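Ketosynthase (Streptomyces sp. MSC090213JE08, PDB 6KXD) probably serves as the chain length factor that partners a catalytic ketosynthase in a type II polyketide synthase, and shares the fold of 3-oxoacyl-[acyl-carrier-protein] synthases. Local coordinates at residues B[197-202]-B[235-240]; B[19-24]-B[242-247]. All coordinates share one frame; numbering follows the deposited sequence.

Contact 1 (B[197-202]-B[235-240]); sequences ATKYLV and LFLVEQ
Val202 and Val238 both hold CG1 anti to the backbone N (chi1 -180° in Val202), which leaves each CG2 beside the N and facing its counterpart, and these two methyls meet at 3.7 Å across antiparallel strands 199-202 and 235-240. On the other face Leu237, its CG anti to the backbone N (chi1 -164°), turns CD2 in to Leu201 CD1 at 4.2 Å. Two hydrogen-bonded pairs join the backbones. In one, Tyr200 N gives to Val238 O, and Val238 N returns an almost straight bond (175°) to Tyr200 O at 2.7 Å. In the other, Val202 N binds Phe236 O at 2.8 Å and Phe236 N binds Val202 O at 2.7 Å, an oxygen that also lies 3.3 Å from CD2 of the Phe236 ring. Lys199 and Glu239 run side by side, Lys199 CD 3.9 Å from Glu239 OE2, while Lys199 NZ stays 5.3 Å from it; the carboxylate is spent instead on Thr23 OG1 and Glu245 N. Helix 180-193 packs on Tyr200 and Val202, helix 86-99 on Leu201 and Leu235, which places the pair in a strand layer sandwiched by helices, as in the thiolase fold. Between apolar faces, alternate residues pair here while Leu201 and Leu237 bond to neighbouring strands; at the Lys199-Glu239 end some attraction between the separated charges is likely.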
# COMPACT_ATOMS: atom_id res chain seq x y z
N ALA B 197 -10.29 -9.29 10.78
CA ALA B 197 -11.33 -8.30 10.86
C ALA B 197 -12.66 -9.04 10.66
O ALA B 197 -12.69 -10.00 9.95
CB ALA B 197 -11.14 -7.24 9.78
N THR B 198 -13.72 -8.56 11.32
CA THR B 198 -15.09 -9.04 11.12
C THR B 198 -15.84 -8.13 10.14
O THR B 198 -16.81 -8.51 9.53
CB THR B 198 -15.82 -9.09 12.47
OG1 THR B 198 -15.87 -7.76 13.01
CG2 THR B 198 -15.07 -10.01 13.42
N LYS B 199 -15.43 -6.86 10.07
CA LYS B 199 -16.02 -5.92 9.17
C LYS B 199 -14.88 -5.08 8.57
O LYS B 199 -13.82 -4.93 9.17
CB LYS B 199 -16.95 -4.92 9.85
CG LYS B 199 -18.20 -5.46 10.51
CD LYS B 199 -19.15 -4.33 10.87
CE LYS B 199 -19.91 -4.59 12.16
NZ LYS B 199 -18.95 -4.69 13.29
N TYR B 200 -15.14 -4.53 7.39
CA TYR B 200 -14.14 -3.75 6.69
C TYR B 200 -14.80 -2.59 6.01
O TYR B 200 -15.86 -2.73 5.40
CB TYR B 200 -13.42 -4.55 5.60
CG TYR B 200 -11.96 -4.74 5.88
CD1 TYR B 200 -11.03 -3.72 5.65
CD2 TYR B 200 -11.51 -5.93 6.39
CE1 TYR B 200 -9.68 -3.91 5.93
CE2 TYR B 200 -10.17 -6.14 6.66
CZ TYR B 200 -9.25 -5.14 6.41
OH TYR B 200 -7.96 -5.42 6.74
N LEU B 201 -14.14 -1.43 6.12
CA LEU B 201 -14.38 -0.28 5.30
C LEU B 201 -13.39 -0.40 4.15
O LEU B 201 -12.22 -0.47 4.41
CB LEU B 201 -14.05 1.01 6.03
CG LEU B 201 -15.08 1.65 6.93
CD1 LEU B 201 -15.01 1.01 8.28
CD2 LEU B 201 -14.80 3.14 7.04
N VAL B 202 -13.89 -0.53 2.93
CA VAL B 202 -13.04 -0.85 1.80
C VAL B 202 -13.36 0.20 0.76
O VAL B 202 -14.56 0.42 0.43
CB VAL B 202 -13.36 -2.20 1.15
CG1 VAL B 202 -12.43 -2.50 -0.03
CG2 VAL B 202 -13.33 -3.32 2.16
N LEU B 235 -16.63 4.02 -0.92
CA LEU B 235 -16.37 3.13 0.18
C LEU B 235 -17.54 2.16 0.39
O LEU B 235 -18.70 2.54 0.13
CB LEU B 235 -16.24 3.89 1.50
CG LEU B 235 -15.08 4.87 1.63
CD1 LEU B 235 -15.20 5.57 2.98
CD2 LEU B 235 -13.74 4.15 1.52
N PHE B 236 -17.17 0.97 0.82
CA PHE B 236 -18.06 -0.14 1.10
C PHE B 236 -17.86 -0.64 2.51
O PHE B 236 -16.72 -0.71 3.01
CB PHE B 236 -17.81 -1.29 0.13
CG PHE B 236 -17.82 -0.75 -1.25
CD1 PHE B 236 -19.04 -0.41 -1.85
CD2 PHE B 236 -16.64 -0.50 -1.90
CE1 PHE B 236 -19.05 0.14 -3.12
CE2 PHE B 236 -16.64 0.12 -3.14
CZ PHE B 236 -17.86 0.43 -3.74
N LEU B 237 -18.98 -0.98 3.15
CA LEU B 237 -18.90 -1.70 4.37
C LEU B 237 -19.03 -3.18 4.00
O LEU B 237 -20.04 -3.58 3.38
CB LEU B 237 -20.01 -1.18 5.30
CG LEU B 237 -19.83 -1.58 6.77
CD1 LEU B 237 -19.85 -3.06 6.94
CD2 LEU B 237 -18.53 -1.03 7.31
N VAL B 238 -18.01 -3.98 4.28
CA VAL B 238 -17.98 -5.40 3.99
C VAL B 238 -18.03 -6.21 5.29
O VAL B 238 -17.32 -5.92 6.24
CB VAL B 238 -16.73 -5.76 3.17
CG1 VAL B 238 -16.64 -7.24 2.86
CG2 VAL B 238 -16.69 -4.93 1.88
N GLU B 239 -18.85 -7.25 5.29
CA GLU B 239 -19.03 -8.15 6.44
C GLU B 239 -19.03 -9.59 5.92
O GLU B 239 -19.07 -9.82 4.71
CB GLU B 239 -20.36 -7.85 7.14
CG GLU B 239 -20.65 -6.39 7.27
CD GLU B 239 -21.77 -6.10 8.24
OE1 GLU B 239 -22.59 -5.23 7.94
OE2 GLU B 239 -21.79 -6.77 9.31
N GLN B 240 -18.94 -10.54 6.85
CA GLN B 240 -19.08 -11.95 6.55
C GLN B 240 -20.58 -12.23 6.48
O GLN B 240 -21.37 -11.68 7.28
CB GLN B 240 -18.37 -12.79 7.61
CG GLN B 240 -16.93 -12.38 7.86
CD GLN B 240 -15.94 -13.29 7.20
OE1 GLN B 240 -15.77 -13.31 5.97
NE2 GLN B 240 -15.27 -14.07 8.03
O HOH W 1 -18.68 -10.08 9.58

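Contact 2 (B[19-24]-B[242-247]); sequences TPVITG and EAAERP
Thr23 lays its methyl CG2 against the loop backbone, 3.5 Å from Arg246 O, with the Ala244 methyl next to it at 4.2 Å. Ala244 CB also touches Val21 CG2 at 4.0 Å, so one small side chain serves two residues that point to the same side of strand 20-24. The threonine is set by its first torsion: with OG1 between the backbone N and the carbonyl carbon (chi1 66°), CG2 faces the loop while the hydroxyl is hydrogen-bonded to Glu239. Farther along, CB of Thr23 and CB of Arg246 lie 4.1 Å apart. The arginine chain then bends at chi2 and again at chi3 (48°), bringing its guanidinium beside the Thr23-Gly24 backbone, where NH2 comes 3.0 Å from Thr23 O. Gly24 CA sits in the guanidinium plane at its edge, 3.8 Å from NH2, and Val108 touches the same side chain. NE of Arg246 is buried here and has no partner in the model. Exchanging Arg246 for an alanine removes the guanidinium, which would probably leave Thr23 O without its close cationic neighbour and open a gap beside Gly24. At the opposite end of the segments Glu242 brings OE2 to 3.8 Å from Thr19 N, although its hydrogen bond goes to Gly18 N. Residues 242-247 belong to the loop that leads from strand 229-240 to strand 250-259, the two strands that flank 20-29 in the sheet, and they pass over the face of that middle strand which carries Val21 and Thr23. Cohesion rests on methyl packing in the middle and on an arginine whose charge probably draws on the carbonyl oxygen of Thr23.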
# COMPACT_ATOMS: atom_id res chain seq x y z
N THR B 19 -18.48 -15.94 2.85
CA THR B 19 -18.49 -15.08 1.66
C THR B 19 -18.67 -13.64 2.13
O THR B 19 -19.55 -13.31 2.93
CB THR B 19 -19.58 -15.44 0.64
OG1 THR B 19 -19.23 -16.68 0.02
CG2 THR B 19 -19.73 -14.38 -0.43
N PRO B 20 -17.82 -12.70 1.66
CA PRO B 20 -18.01 -11.31 2.02
C PRO B 20 -19.23 -10.72 1.31
O PRO B 20 -19.50 -11.04 0.15
CB PRO B 20 -16.68 -10.64 1.66
CG PRO B 20 -16.07 -11.53 0.61
CD PRO B 20 -16.62 -12.93 0.83
N VAL B 21 -19.93 -9.86 2.03
CA VAL B 21 -21.04 -9.16 1.57
C VAL B 21 -20.79 -7.69 1.80
O VAL B 21 -20.26 -7.30 2.84
CB VAL B 21 -22.35 -9.64 2.23
CG1 VAL B 21 -22.65 -11.07 1.80
CG2 VAL B 21 -22.35 -9.53 3.74
N ILE B 22 -21.21 -6.91 0.82
CA ILE B 22 -21.27 -5.52 0.99
C ILE B 22 -22.63 -5.18 1.62
O ILE B 22 -23.65 -5.49 1.02
CB ILE B 22 -21.11 -4.82 -0.35
CG1 ILE B 22 -19.75 -5.11 -0.97
CG2 ILE B 22 -21.39 -3.36 -0.16
CD1 ILE B 22 -19.62 -4.53 -2.38
N THR B 23 -22.61 -4.47 2.74
CA THR B 23 -23.86 -4.14 3.47
C THR B 23 -24.09 -2.64 3.51
O THR B 23 -25.10 -2.18 4.05
CB THR B 23 -23.83 -4.73 4.88
OG1 THR B 23 -22.78 -4.03 5.54
CG2 THR B 23 -23.57 -6.22 4.85
N GLY B 24 -23.22 -1.88 2.84
CA GLY B 24 -23.38 -0.47 2.79
C GLY B 24 -22.33 0.15 1.88
O GLY B 24 -21.31 -0.47 1.64
N GLU B 242 -22.55 -14.66 7.10
CA GLU B 242 -23.08 -15.26 8.36
C GLU B 242 -23.39 -14.15 9.37
O GLU B 242 -24.51 -14.09 9.92
CB GLU B 242 -22.08 -16.20 9.05
CG GLU B 242 -21.37 -17.16 8.13
CD GLU B 242 -20.05 -16.62 7.58
OE1 GLU B 242 -19.16 -16.26 8.39
OE2 GLU B 242 -19.93 -16.56 6.35
N ALA B 243 -22.40 -13.29 9.60
CA ALA B 243 -22.40 -12.42 10.75
C ALA B 243 -22.99 -11.05 10.40
O ALA B 243 -23.04 -10.18 11.25
CB ALA B 243 -20.98 -12.32 11.27
N ALA B 244 -23.44 -10.86 9.16
CA ALA B 244 -23.80 -9.53 8.69
C ALA B 244 -24.89 -8.94 9.58
O ALA B 244 -25.92 -9.56 9.76
CB ALA B 244 -24.23 -9.57 7.25
N GLU B 245 -24.62 -7.73 10.08
CA GLU B 245 -25.45 -6.99 11.02
C GLU B 245 -26.39 -6.04 10.27
O GLU B 245 -27.25 -5.42 10.89
CB GLU B 245 -24.56 -6.20 11.99
CG GLU B 245 -23.52 -7.08 12.66
CD GLU B 245 -22.68 -6.42 13.74
OE1 GLU B 245 -22.52 -5.17 13.72
OE2 GLU B 245 -22.18 -7.18 14.61
N ARG B 246 -26.19 -5.91 8.96
CA ARG B 246 -27.10 -5.16 8.10
C ARG B 246 -27.37 -5.99 6.85
O ARG B 246 -26.58 -6.86 6.50
CB ARG B 246 -26.54 -3.77 7.81
CG ARG B 246 -27.04 -2.71 8.79
CD ARG B 246 -26.02 -1.63 9.08
NE ARG B 246 -25.45 -1.13 7.85
CZ ARG B 246 -25.98 -0.18 7.10
NH1 ARG B 246 -27.07 0.45 7.50
NH2 ARG B 246 -25.42 0.12 5.94
N PRO B 247 -28.52 -5.80 6.17
CA PRO B 247 -28.87 -6.64 5.04
C PRO B 247 -27.80 -6.51 3.95
O PRO B 247 -27.36 -5.40 3.62
CB PRO B 247 -30.24 -6.16 4.55
CG PRO B 247 -30.49 -4.83 5.26
CD PRO B 247 -29.53 -4.76 6.44

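Contacts 1 and 2 have centres 8 Å apart and meet through strand 235-240, which pairs with 199-202 on one side and with 19-24 on the other. Leu237 O accepts a probable hydrogen bond from Thr23 N (2.8 Å), and Thr23 OG1 lies 2.7 Å from Glu239 OE1. The loop of contact 2 reaches back as well: Ala244 CA is 3.5 Å from Glu239 OE2, and Glu245 OE1 is 3.1 Å from Lys199 CE. Glu239 thus takes part in both, through Thr23 and the loop. In sequence contact 1 is nested within the long loop closed by contact 2. Contact 1 is buried, whereas contact 2 is partly exposed.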